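Local coordinates for D-glycero-alpha-D-manno-heptose 7-phosphate kinase (Campylobacter jejuni subsp. jejuni, PDB 4N3O), which catalyses the ATP-dependent phosphorylation of D-glycero-alpha-D-manno-heptose 7-phosphate at C-1, the first of three steps to the GDP-heptose used in capsule synthesis, at residues V203-N208 with K318-E323; G293-A298 with G302-F307; S196-R201 with A250-L255; L42-T47 with S119-V124. All coordinates share one frame; numbering follows the deposited sequence.

Contact 1 of 4, residues V203-N208 with K318-E323; sequences VLYFTN and KALRKE
Helix-on-sheet packing is the theme here: V203 and Y205 of strand 202-206 meet L320 on helix 313-320 and E323, at the close of a type I turn that begins at L320. The evidence for a CH-pi contact is direct. L320 CD2 stands 4.2 Å from the centroid of the Y205 ring and only 1° off its normal, so one methyl sits squarely over one face. The other branch turns to V203, where L320 CD1 and V203 CG1 meet tip to tip at 4.0 Å. The aromatic group reaches this place because Y205 CG is anti to the backbone N (chi1 176°), which sends the ring out from the strand and across the leucine, Y205 CD1 lying 4.0 Å from L320 CB. Farther on, the phenol oxygen Y205 OH comes within 3.3 Å of E323 CB; its hydrogen bond, however, is with G325 N. The turn, closed by E323 N to L320 O at 2.9 Å, brings that CB into place, while the carboxylate leads away to a salt bridge with R280. Helix 276-287 adds I281 against Y205 and L284 against L320, and V327 of the adjoining strand 326-327 touches V203, Y205 and L320.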
# COMPACT_ATOMS: atom_id res chain seq x y z
N VAL A 203 -0.84 13.43 0.19
CA VAL A 203 0.14 13.11 1.20
C VAL A 203 -0.56 13.00 2.55
O VAL A 203 -1.33 13.87 2.92
CB VAL A 203 1.21 14.20 1.31
CG1 VAL A 203 2.13 13.93 2.50
CG2 VAL A 203 2.00 14.30 0.02
N LEU A 204 -0.27 11.94 3.27
CA LEU A 204 -0.86 11.69 4.59
C LEU A 204 0.26 11.85 5.61
O LEU A 204 1.27 11.16 5.52
CB LEU A 204 -1.41 10.26 4.63
CG LEU A 204 -2.04 9.82 5.96
CD1 LEU A 204 -3.16 10.75 6.35
CD2 LEU A 204 -2.54 8.38 5.88
N TYR A 205 0.09 12.75 6.57
CA TYR A 205 1.11 13.02 7.57
C TYR A 205 0.60 12.94 9.00
O TYR A 205 -0.34 13.63 9.35
CB TYR A 205 1.64 14.43 7.33
CG TYR A 205 2.65 14.95 8.34
CD1 TYR A 205 3.96 14.45 8.36
CD2 TYR A 205 2.32 15.97 9.23
CE1 TYR A 205 4.89 14.93 9.26
CE2 TYR A 205 3.25 16.46 10.14
CZ TYR A 205 4.53 15.93 10.15
OH TYR A 205 5.46 16.40 11.04
N PHE A 206 1.22 12.08 9.80
CA PHE A 206 0.90 11.98 11.22
C PHE A 206 1.81 12.96 11.92
O PHE A 206 3.02 12.93 11.75
CB PHE A 206 1.10 10.57 11.75
CG PHE A 206 -0.01 9.63 11.37
CD1 PHE A 206 -1.13 9.51 12.17
CD2 PHE A 206 0.06 8.88 10.20
CE1 PHE A 206 -2.17 8.65 11.83
CE2 PHE A 206 -0.96 8.01 9.86
CZ PHE A 206 -2.08 7.90 10.67
N THR A 207 1.20 13.82 12.72
CA THR A 207 1.89 14.94 13.35
C THR A 207 2.77 14.71 14.58
O THR A 207 3.83 15.33 14.68
CB THR A 207 0.85 15.97 13.80
OG1 THR A 207 0.02 15.38 14.80
CG2 THR A 207 -0.01 16.42 12.62
N ASN A 208 2.31 13.85 15.49
CA ASN A 208 3.00 13.59 16.76
C ASN A 208 3.09 14.89 17.56
O ASN A 208 4.10 15.19 18.18
CB ASN A 208 4.39 12.95 16.57
CG ASN A 208 4.31 11.56 15.97
OD1 ASN A 208 3.22 10.99 15.80
ND2 ASN A 208 5.47 10.99 15.65
N LYS A 318 9.71 15.58 1.49
CA LYS A 318 11.04 15.85 2.01
C LYS A 318 11.00 16.91 3.14
O LYS A 318 11.68 16.77 4.16
CB LYS A 318 11.95 16.30 0.86
CG LYS A 318 13.42 16.43 1.21
CD LYS A 318 14.27 16.83 0.01
CE LYS A 318 14.00 18.27 -0.43
NZ LYS A 318 14.85 18.66 -1.58
N ALA A 319 10.22 17.97 2.96
CA ALA A 319 10.15 18.97 4.02
C ALA A 319 9.47 18.35 5.25
O ALA A 319 9.97 18.47 6.37
CB ALA A 319 9.41 20.22 3.54
N LEU A 320 8.36 17.65 5.05
CA LEU A 320 7.67 17.02 6.18
C LEU A 320 8.52 16.00 6.96
O LEU A 320 8.45 15.96 8.19
CB LEU A 320 6.34 16.39 5.74
CG LEU A 320 5.22 17.35 5.29
CD1 LEU A 320 4.03 16.56 4.83
CD2 LEU A 320 4.78 18.30 6.40
N ARG A 321 9.35 15.21 6.28
CA ARG A 321 10.19 14.22 6.99
C ARG A 321 11.17 14.85 7.99
O ARG A 321 11.75 14.14 8.82
CB ARG A 321 10.99 13.33 6.03
CG ARG A 321 10.20 12.44 5.07
CD ARG A 321 11.11 11.31 4.54
NE ARG A 321 10.66 10.71 3.28
CZ ARG A 321 9.65 9.84 3.15
NH1 ARG A 321 8.91 9.48 4.20
NH2 ARG A 321 9.35 9.36 1.95
N LYS A 322 11.39 16.17 7.90
CA LYS A 322 12.32 16.86 8.81
C LYS A 322 11.61 17.33 10.07
O LYS A 322 12.24 17.86 10.98
CB LYS A 322 12.95 18.07 8.12
CG LYS A 322 13.80 17.69 6.94
CD LYS A 322 14.31 18.89 6.18
CE LYS A 322 15.08 18.41 4.95
NZ LYS A 322 15.28 19.50 3.96
N GLU A 323 10.31 17.13 10.11
CA GLU A 323 9.53 17.53 11.25
C GLU A 323 9.34 16.34 12.18
O GLU A 323 9.73 15.22 11.85
CB GLU A 323 8.21 18.12 10.78
CG GLU A 323 8.39 19.35 9.89
CD GLU A 323 9.03 20.54 10.62
OE1 GLU A 323 9.56 21.45 9.95
OE2 GLU A 323 9.02 20.55 11.87

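Contact 2 of 4, residues G293-A298 with G302-F307; sequences GKTSGA and GFMFFF
M304, present as selenomethionine, lies on the same face of the hairpin as T295 of the neighbouring strand, the two extended alongside each other. Its CB lies 3.7 Å from K294 O, so it starts against the partner backbone. The next atom, M304 CG, packs tightly on T295 CG2 at 3.4 Å. Selenium then passes the same methyl, M304 SE to T295 CG2 being 4.0 Å. A bend at chi3 (115°) turns the tip back, and M304 CE again meets T295 CG2, a tight 3.3 Å; one methyl thus serves most of the chain's length. T295 OG1 bonds instead to E271. The other face carries K294 beside F305, with K294 CG at the edge of the ring near its plane, and K294 NZ bonded to G16 O. The axes of strands 293-296 and 303-307 run antiparallel, at 161°, and K294 N to F305 O (3.0 Å), F305 N to K294 O (2.9 Å) and S296 N to F303 O (3.1 Å) fix the pairing of K294 with F305 and S296 with F303. This register defines an antiparallel beta hairpin whose glycine-rich connection is consistent with the conserved motif near the C-terminal end of GHMP kinases; F303 touches L116, which by similarity binds ATP.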
# COMPACT_ATOMS: atom_id res chain seq x y z
N GLY A 293 -5.53 21.09 2.41
CA GLY A 293 -5.34 20.06 3.42
C GLY A 293 -6.36 20.16 4.54
O GLY A 293 -6.97 21.21 4.73
N LYS A 294 -6.54 19.06 5.27
CA LYS A 294 -7.46 18.99 6.40
C LYS A 294 -6.81 18.24 7.55
O LYS A 294 -5.89 17.44 7.33
CB LYS A 294 -8.74 18.24 6.04
CG LYS A 294 -8.46 16.83 5.56
CD LYS A 294 -9.63 15.87 5.79
CE LYS A 294 -10.89 16.29 5.07
NZ LYS A 294 -11.89 15.19 5.17
N THR A 295 -7.28 18.51 8.76
CA THR A 295 -6.81 17.84 9.97
C THR A 295 -7.96 17.00 10.46
O THR A 295 -9.06 17.51 10.62
CB THR A 295 -6.45 18.84 11.09
OG1 THR A 295 -7.60 19.63 11.43
CG2 THR A 295 -5.34 19.77 10.66
N SER A 296 -7.72 15.72 10.69
CA SER A 296 -8.79 14.84 11.16
C SER A 296 -8.41 14.15 12.47
O SER A 296 -7.22 13.91 12.75
CB SER A 296 -9.16 13.83 10.08
OG SER A 296 -10.14 12.92 10.52
N GLY A 297 -9.44 13.84 13.27
CA GLY A 297 -9.28 13.18 14.57
C GLY A 297 -8.21 13.83 15.44
O GLY A 297 -7.60 13.16 16.27
N ALA A 298 -8.01 15.14 15.25
CA ALA A 298 -7.00 15.90 15.99
C ALA A 298 -7.03 15.59 17.48
O ALA A 298 -7.67 16.30 18.27
CB ALA A 298 -7.17 17.40 15.74
N GLY A 302 -3.14 12.72 15.86
CA GLY A 302 -3.80 13.39 14.74
C GLY A 302 -3.02 13.30 13.44
O GLY A 302 -1.84 12.94 13.43
N PHE A 303 -3.69 13.62 12.34
CA PHE A 303 -3.04 13.60 11.05
C PHE A 303 -3.56 14.71 10.17
O PHE A 303 -4.61 15.30 10.44
CB PHE A 303 -3.25 12.27 10.35
CG PHE A 303 -4.67 12.01 9.95
CD1 PHE A 303 -5.56 11.44 10.85
CD2 PHE A 303 -5.11 12.31 8.67
CE1 PHE A 303 -6.87 11.19 10.48
CE2 PHE A 303 -6.42 12.05 8.29
CZ PHE A 303 -7.30 11.48 9.20
N MSE A 304 -2.79 14.99 9.13
CA MSE A 304 -3.19 15.99 8.16
C MSE A 304 -3.17 15.25 6.87
O MSE A 304 -2.37 14.34 6.70
CB MSE A 304 -2.27 17.20 8.15
CG MSE A 304 -2.74 18.18 9.22
SE MSE A 304 -1.56 19.74 9.34
CE MSE A 304 -2.92 21.03 8.75
N PHE A 305 -4.05 15.62 5.97
CA PHE A 305 -4.17 15.00 4.68
C PHE A 305 -4.10 16.14 3.70
O PHE A 305 -4.85 17.10 3.81
CB PHE A 305 -5.51 14.27 4.66
CG PHE A 305 -5.87 13.70 3.35
CD1 PHE A 305 -5.05 12.77 2.73
CD2 PHE A 305 -7.08 14.00 2.76
CE1 PHE A 305 -5.40 12.20 1.52
CE2 PHE A 305 -7.44 13.44 1.55
CZ PHE A 305 -6.60 12.54 0.93
N PHE A 306 -3.15 16.08 2.77
CA PHE A 306 -2.97 17.17 1.79
C PHE A 306 -3.19 16.78 0.35
O PHE A 306 -3.05 15.61 -0.04
CB PHE A 306 -1.54 17.73 1.85
CG PHE A 306 -1.12 18.24 3.20
CD1 PHE A 306 -1.55 19.47 3.65
CD2 PHE A 306 -0.23 17.52 3.97
CE1 PHE A 306 -1.13 19.96 4.87
CE2 PHE A 306 0.19 18.00 5.20
CZ PHE A 306 -0.26 19.22 5.65
N PHE A 307 -3.53 17.79 -0.44
CA PHE A 307 -3.64 17.70 -1.89
C PHE A 307 -2.46 18.51 -2.41
O PHE A 307 -2.24 19.65 -2.00
CB PHE A 307 -4.94 18.29 -2.41
CG PHE A 307 -6.00 17.28 -2.62
CD1 PHE A 307 -6.53 16.57 -1.56
CD2 PHE A 307 -6.50 17.05 -3.90
CE1 PHE A 307 -7.52 15.63 -1.76
CE2 PHE A 307 -7.49 16.12 -4.11
CZ PHE A 307 -8.00 15.40 -3.04

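Contact 3 of 4, residues S196-R201 with A250-L255; sequences SELEAR and ADFGTL
E197 and F252 have the nearest CA atoms, 8.4 Å apart, so the end of helix 192-200 and the start of helix 252-262 are bridged by side chains. The second segment links two helices: A250 closes the preceding one in a Schellman motif, D251 is the N-cap of the next, and F252 follows directly. Its ring meets three side chains of the first segment. E197 CG lies 3.5 Å from the ring centroid and 13° off the normal, a CH-pi contact over one face, and the bend at E197 chi2 (65°) turns the carboxylate away from that face. L198 adds an apolar touch, CD2 to F252 CZ at 3.7 Å. R201 runs antiparallel to the F252 side chain, its guanidinium plane only 9° from the ring plane, with R201 NE 3.2 Å from F252 CE1 in an oblique approach. The same nitrogen makes a salt bridge to E197 OE2 at 3.0 Å, which probably steadies both groups beside the aromatic. E197 OE1 is engaged by R8 and W340 of the second subunit, placing the contact at the dimer interface. The cap itself is double: T254 N reaches D251 OD1 at 3.2 Å, and T254 OG1 donates to D251 OD2 at 2.6 Å.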
# COMPACT_ATOMS: atom_id res chain seq x y z
N SER A 196 -5.64 6.09 -8.58
CA SER A 196 -4.21 6.30 -8.78
C SER A 196 -3.88 7.76 -8.84
O SER A 196 -2.85 8.19 -8.32
CB SER A 196 -3.74 5.63 -10.06
OG SER A 196 -3.91 4.23 -9.98
N GLU A 197 -4.77 8.54 -9.47
CA GLU A 197 -4.55 9.97 -9.62
C GLU A 197 -4.73 10.63 -8.27
O GLU A 197 -3.95 11.52 -7.89
CB GLU A 197 -5.51 10.57 -10.65
CG GLU A 197 -5.33 12.07 -10.84
CD GLU A 197 -3.98 12.44 -11.44
OE1 GLU A 197 -3.33 11.56 -12.05
OE2 GLU A 197 -3.58 13.61 -11.33
N LEU A 198 -5.76 10.21 -7.52
CA LEU A 198 -5.94 10.75 -6.17
C LEU A 198 -4.70 10.48 -5.30
O LEU A 198 -4.25 11.37 -4.58
CB LEU A 198 -7.17 10.19 -5.50
CG LEU A 198 -8.46 10.95 -5.74
CD1 LEU A 198 -9.61 10.13 -5.18
CD2 LEU A 198 -8.38 12.33 -5.06
N GLU A 199 -4.18 9.25 -5.37
CA GLU A 199 -2.95 8.88 -4.62
C GLU A 199 -1.78 9.76 -5.04
O GLU A 199 -0.98 10.18 -4.20
CB GLU A 199 -2.57 7.42 -4.84
CG GLU A 199 -3.58 6.45 -4.27
CD GLU A 199 -3.57 5.05 -4.91
OE1 GLU A 199 -2.63 4.69 -5.66
OE2 GLU A 199 -4.53 4.29 -4.65
N ALA A 200 -1.66 10.04 -6.34
CA ALA A 200 -0.55 10.87 -6.85
C ALA A 200 -0.62 12.30 -6.31
O ALA A 200 0.41 12.96 -6.14
CB ALA A 200 -0.53 10.88 -8.36
N ARG A 201 -1.85 12.76 -6.02
CA ARG A 201 -2.11 14.10 -5.52
C ARG A 201 -2.15 14.19 -4.01
O ARG A 201 -2.47 15.24 -3.49
CB ARG A 201 -3.52 14.54 -5.90
CG ARG A 201 -3.95 14.43 -7.34
CD ARG A 201 -3.72 15.68 -8.12
NE ARG A 201 -4.52 15.65 -9.33
CZ ARG A 201 -4.52 16.61 -10.24
NH1 ARG A 201 -5.26 16.50 -11.33
NH2 ARG A 201 -3.75 17.69 -10.06
N ALA A 250 -15.48 10.64 -14.01
CA ALA A 250 -14.03 10.64 -13.98
C ALA A 250 -13.52 12.07 -14.29
O ALA A 250 -12.49 12.27 -14.94
CB ALA A 250 -13.47 9.63 -14.97
N ASP A 251 -14.27 13.06 -13.82
CA ASP A 251 -13.93 14.45 -14.08
C ASP A 251 -13.05 14.95 -12.95
O ASP A 251 -13.51 15.57 -11.97
CB ASP A 251 -15.21 15.27 -14.22
CG ASP A 251 -14.93 16.71 -14.44
OD1 ASP A 251 -13.73 17.08 -14.50
OD2 ASP A 251 -15.91 17.48 -14.55
N PHE A 252 -11.75 14.72 -13.10
CA PHE A 252 -10.83 15.06 -12.04
C PHE A 252 -10.66 16.55 -11.79
O PHE A 252 -10.36 16.96 -10.68
CB PHE A 252 -9.48 14.40 -12.28
CG PHE A 252 -8.81 14.03 -11.02
CD1 PHE A 252 -8.08 14.95 -10.31
CD2 PHE A 252 -9.01 12.77 -10.50
CE1 PHE A 252 -7.51 14.60 -9.10
CE2 PHE A 252 -8.46 12.41 -9.30
CZ PHE A 252 -7.71 13.32 -8.60
N GLY A 253 -10.86 17.37 -12.83
CA GLY A 253 -10.77 18.83 -12.68
C GLY A 253 -11.87 19.36 -11.75
O GLY A 253 -11.62 20.23 -10.90
N THR A 254 -13.08 18.84 -11.91
CA THR A 254 -14.21 19.22 -11.08
C THR A 254 -14.16 18.54 -9.70
O THR A 254 -14.63 19.10 -8.71
CB THR A 254 -15.53 18.84 -11.75
OG1 THR A 254 -15.62 19.50 -13.01
CG2 THR A 254 -16.71 19.25 -10.89
N LEU A 255 -13.62 17.33 -9.65
CA LEU A 255 -13.52 16.62 -8.39
C LEU A 255 -12.59 17.37 -7.44
O LEU A 255 -12.92 17.61 -6.28
CB LEU A 255 -13.00 15.22 -8.62
CG LEU A 255 -12.78 14.42 -7.35
CD1 LEU A 255 -14.12 14.08 -6.71
CD2 LEU A 255 -11.98 13.16 -7.66

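Contact 4 of 4, residues L42-T47 with S119-V124; sequences LYIHCT and SSTLVV
I44 of strand 42-50 plugs into helix 118-134 between T121 and L122, and every close contact between the two segments involves this side chain. Its tip does most of the work: I44 CD1 is 3.6 Å from T121 CG2, 3.5 Å from the backbone L122 N, and 3.7 Å from L122 CB. CG1 anti to the carbonyl carbon (chi1 -75°) with an extended chi2 carries CD1 straight to the helix backbone. The shorter branch has its own partner, I44 CG2 lying 3.8 Å from L122 CD1, and the isoleucine and leucine side chains cross at about a right angle. T121 offers its methyl, since CG2 is anti to the backbone N, while OG1 bonds to G117 O one turn back. No hydrogen bond joins the two segments; the contact is van der Waals packing, of methyls on one another and on the helix backbone. Away from I44 the strand makes no close touch, and Y43 and H45 point from its other face, where H45 bonds to D109 and stacks on Y107. On the helix, L122 is partly exposed; S119, exposed, and S120, bonded to E151, both start away from the strand. A strand packed on the helix that follows a glycine-rich ATP-binding loop is characteristic of the GHMP kinase N-terminal domain; S119, by similarity, binds ATP and magnesium.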
# COMPACT_ATOMS: atom_id res chain seq x y z
N LEU A 42 -3.80 0.59 5.11
CA LEU A 42 -3.29 0.60 6.48
C LEU A 42 -4.33 -0.29 7.14
O LEU A 42 -5.52 -0.07 7.00
CB LEU A 42 -3.26 2.00 7.06
CG LEU A 42 -2.39 3.00 6.30
CD1 LEU A 42 -2.62 4.41 6.81
CD2 LEU A 42 -0.93 2.64 6.42
N TYR A 43 -3.87 -1.30 7.85
CA TYR A 43 -4.75 -2.32 8.31
C TYR A 43 -4.66 -2.71 9.77
O TYR A 43 -3.69 -2.41 10.47
CB TYR A 43 -4.40 -3.61 7.54
CG TYR A 43 -4.43 -3.54 6.02
CD1 TYR A 43 -5.62 -3.74 5.33
CD2 TYR A 43 -3.26 -3.34 5.27
CE1 TYR A 43 -5.65 -3.71 3.95
CE2 TYR A 43 -3.29 -3.30 3.87
CZ TYR A 43 -4.49 -3.51 3.22
OH TYR A 43 -4.57 -3.48 1.86
N ILE A 44 -5.69 -3.43 10.18
CA ILE A 44 -5.76 -4.09 11.46
C ILE A 44 -5.66 -5.57 11.12
O ILE A 44 -6.41 -6.07 10.28
CB ILE A 44 -7.04 -3.77 12.24
CG1 ILE A 44 -6.90 -2.35 12.78
CG2 ILE A 44 -7.23 -4.78 13.38
CD1 ILE A 44 -8.01 -1.91 13.68
N HIS A 45 -4.71 -6.25 11.76
CA HIS A 45 -4.42 -7.64 11.49
C HIS A 45 -4.90 -8.46 12.65
O HIS A 45 -4.68 -8.10 13.79
CB HIS A 45 -2.90 -7.84 11.32
CG HIS A 45 -2.26 -6.85 10.40
ND1 HIS A 45 -2.06 -7.09 9.06
CD2 HIS A 45 -1.81 -5.59 10.63
CE1 HIS A 45 -1.51 -6.03 8.50
NE2 HIS A 45 -1.33 -5.11 9.43
N CYS A 46 -5.56 -9.57 12.36
CA CYS A 46 -6.06 -10.48 13.40
C CYS A 46 -5.71 -11.91 13.07
O CYS A 46 -5.86 -12.35 11.93
CB CYS A 46 -7.58 -10.39 13.54
SG CYS A 46 -8.19 -8.78 14.08
N THR A 47 -5.25 -12.64 14.08
CA THR A 47 -4.97 -14.06 13.95
C THR A 47 -5.76 -14.77 15.07
O THR A 47 -5.68 -14.39 16.25
CB THR A 47 -3.49 -14.39 14.09
OG1 THR A 47 -2.82 -13.99 12.90
CG2 THR A 47 -3.29 -15.86 14.24
N SER A 119 -11.61 1.81 15.63
CA SER A 119 -12.43 0.93 16.48
C SER A 119 -13.38 0.02 15.71
O SER A 119 -13.53 -1.16 16.03
CB SER A 119 -13.24 1.75 17.47
OG SER A 119 -12.38 2.57 18.24
N SER A 120 -14.02 0.58 14.70
CA SER A 120 -14.95 -0.17 13.88
C SER A 120 -14.17 -1.21 13.08
O SER A 120 -14.62 -2.33 12.94
CB SER A 120 -15.65 0.77 12.91
OG SER A 120 -16.23 1.84 13.61
N THR A 121 -13.04 -0.78 12.52
CA THR A 121 -12.16 -1.65 11.77
C THR A 121 -11.71 -2.86 12.62
O THR A 121 -11.61 -3.98 12.12
CB THR A 121 -10.92 -0.85 11.28
OG1 THR A 121 -11.32 0.16 10.36
CG2 THR A 121 -9.92 -1.76 10.58
N LEU A 122 -11.43 -2.64 13.90
CA LEU A 122 -10.99 -3.73 14.79
C LEU A 122 -12.12 -4.73 15.05
O LEU A 122 -11.94 -5.95 14.92
CB LEU A 122 -10.49 -3.16 16.11
CG LEU A 122 -10.08 -4.14 17.21
CD1 LEU A 122 -9.00 -5.09 16.73
CD2 LEU A 122 -9.60 -3.38 18.44
N VAL A 123 -13.30 -4.21 15.39
CA VAL A 123 -14.46 -5.06 15.70
C VAL A 123 -14.81 -5.94 14.49
O VAL A 123 -15.09 -7.13 14.62
CB VAL A 123 -15.68 -4.24 16.14
CG1 VAL A 123 -16.90 -5.14 16.33
CG2 VAL A 123 -15.39 -3.45 17.43
N VAL A 124 -14.80 -5.33 13.30
CA VAL A 124 -15.09 -6.07 12.06
C VAL A 124 -14.07 -7.19 11.81
O VAL A 124 -14.44 -8.30 11.49
CB VAL A 124 -15.18 -5.11 10.86
CG1 VAL A 124 -15.11 -5.85 9.54
CG2 VAL A 124 -16.47 -4.30 10.95

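All four contacts are largely buried, yet at different depths: contact 4 is innermost, its centre about 9 Å from the centre of the chain, contact 2 lies at about 14 Å, and contacts 1 and 3 are farthest out, at about 20 and 21 Å. Contacts 1 and 2 share one antiparallel sheet, with probable hydrogen bonds Y205 O to M304 N (2.8 Å) and V203 O to F306 N (2.9 Å). Contact 2 holds by backbone pairing, whereas contact 1 uses side chains between helix and strand. Contact 3, which meets contact 2 through F307 on L198, mixes charge with an aromatic ring beside the second subunit. Contact 4 has no hydrogen bond across it and packs through aliphatic groups.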